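Side-chain contact in SVS_variant_AS1 (Streptomyces sp. CWA1, PDB 6TJA), which probably cyclises a linear isoprenoid diphosphate into a terpene hydrocarbon, as an engineered ancestral relative of spiroviolene synthase: residues Thr293-Gln296 and Gly297-His300. Residues are numbered along the deposited sequence; the frame is centred on the assembly and turned at random.
Sequences TYLQ and GLRH
L298 packs its forked end against both Y294, one turn back, and L295, three residues back on the same helix. L298 CD2 lies 3.7 Å from Y294 OH, at the phenol end of the tyrosine, while CD1 of L298 comes near Y294 CE2 and reaches CD2 of L295 at 4.1 Å. L298 CG stands over one face of the Y294 ring, 4.2 Å above the plane and displaced toward the rim. The tyrosine gets there with CG anti to its backbone N (chi1 177°), which lays the ring beside the following turn. The backbone keeps its i to i+4 hydrogen bonds: L298 N gives its hydrogen to Y294 O at 3.0 Å, and H300 N to Q296 O at 2.8 Å, the latter nearly straight at 170°.

Further out, Y294 OH is hydrogen-bonded to T217 on helix 211-231, where L216 and A220 also pack against L298. R299 lies against F276, L277 and H280 of helix 258-283, with its NE in a salt bridge to E18 OE1. In this all-helical terpene synthase fold, T217 thus satisfies the buried tyrosine hydroxyl within an otherwise apolar interface, while R299 and H300 join helix 289-309 to E18, through its carboxylate and, from H300 ND1, its backbone O.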
loop_
_atom_site.group_PDB
_atom_site.type_symbol
_atom_site.label_atom_id
_atom_site.label_comp_id
_atom_site.label_asym_id
_atom_site.label_seq_id
_atom_site.Cartn_x
_atom_site.Cartn_y
_atom_site.Cartn_z
ATOM N N THR A 293 -10.151 -0.267 22.662
ATOM C CA THR A 293 -9.826 1.167 22.491
ATOM C C THR A 293 -9.927 1.541 21.002
ATOM O O THR A 293 -10.576 2.556 20.678
ATOM C CB THR A 293 -8.447 1.423 23.092
ATOM O OG1 THR A 293 -8.550 1.124 24.484
ATOM C CG2 THR A 293 -7.993 2.842 22.879
ATOM N N TYR A 294 -9.243 0.789 20.142
ATOM C CA TYR A 294 -9.286 0.925 18.661
ATOM C C TYR A 294 -10.759 0.957 18.214
ATOM O O TYR A 294 -11.148 1.941 17.579
ATOM C CB TYR A 294 -8.499 -0.202 17.978
ATOM C CG TYR A 294 -8.566 -0.147 16.474
ATOM C CD1 TYR A 294 -7.977 0.890 15.778
ATOM C CD2 TYR A 294 -9.263 -1.094 15.755
ATOM C CE1 TYR A 294 -8.068 0.975 14.399
ATOM C CE2 TYR A 294 -9.327 -1.055 14.376
ATOM C CZ TYR A 294 -8.748 -0.004 13.695
ATOM O OH TYR A 294 -8.834 0.058 12.335
ATOM N N LEU A 295 -11.537 -0.060 18.577
ATOM C CA LEU A 295 -12.951 -0.126 18.219
ATOM C C LEU A 295 -13.692 1.148 18.617
ATOM O O LEU A 295 -14.445 1.707 17.820
ATOM C CB LEU A 295 -13.611 -1.342 18.872
ATOM C CG LEU A 295 -13.140 -2.715 18.389
ATOM C CD1 LEU A 295 -14.074 -3.807 18.886
ATOM C CD2 LEU A 295 -13.032 -2.744 16.872
ATOM N N GLN A 296 -13.485 1.593 19.855
ATOM C CA GLN A 296 -14.120 2.809 20.354
ATOM C C GLN A 296 -13.773 3.954 19.416
ATOM O O GLN A 296 -14.615 4.788 19.082
ATOM C CB GLN A 296 -13.639 3.124 21.770
ATOM C CG GLN A 296 -14.724 3.048 22.830
ATOM C CD GLN A 296 -14.161 3.025 24.238
ATOM O OE1 GLN A 296 -13.770 1.974 24.746
ATOM N NE2 GLN A 296 -14.116 4.189 24.876
ATOM N N GLY A 297 -12.513 3.976 18.997
ATOM C CA GLY A 297 -12.001 4.984 18.053
ATOM C C GLY A 297 -12.767 4.980 16.735
ATOM O O GLY A 297 -13.149 6.063 16.248
ATOM N N LEU A 298 -12.985 3.807 16.152
ATOM C CA LEU A 298 -13.796 3.713 14.906
ATOM C C LEU A 298 -15.153 4.388 15.162
ATOM O O LEU A 298 -15.587 5.202 14.328
ATOM C CB LEU A 298 -13.984 2.253 14.504
ATOM C CG LEU A 298 -12.734 1.441 14.170
ATOM C CD1 LEU A 298 -13.140 0.009 13.854
ATOM C CD2 LEU A 298 -11.948 2.041 12.993
ATOM N N ARG A 299 -15.797 4.074 16.288
ATOM C CA ARG A 299 -17.135 4.614 16.615
ATOM C C ARG A 299 -17.021 6.135 16.752
ATOM O O ARG A 299 -17.808 6.839 16.083
ATOM C CB ARG A 299 -17.692 3.927 17.863
ATOM C CG ARG A 299 -17.968 2.443 17.682
ATOM C CD ARG A 299 -18.337 1.763 18.990
ATOM N NE ARG A 299 -19.635 2.236 19.428
ATOM C CZ ARG A 299 -20.812 1.646 19.196
ATOM N NH1 ARG A 299 -20.884 0.529 18.498
ATOM N NH2 ARG A 299 -21.922 2.209 19.637
ATOM N N HIS A 300 -16.058 6.615 17.555
ATOM C CA HIS A 300 -15.806 8.061 17.803
ATOM C C HIS A 300 -15.526 8.760 16.475
ATOM O O HIS A 300 -15.983 9.893 16.308
ATOM C CB HIS A 300 -14.620 8.267 18.774
ATOM C CG HIS A 300 -14.980 8.146 20.210
ATOM N ND1 HIS A 300 -16.119 8.732 20.725
ATOM C CD2 HIS A 300 -14.345 7.570 21.253
ATOM C CE1 HIS A 300 -16.172 8.538 22.032
ATOM N NE2 HIS A 300 -15.112 7.802 22.373
#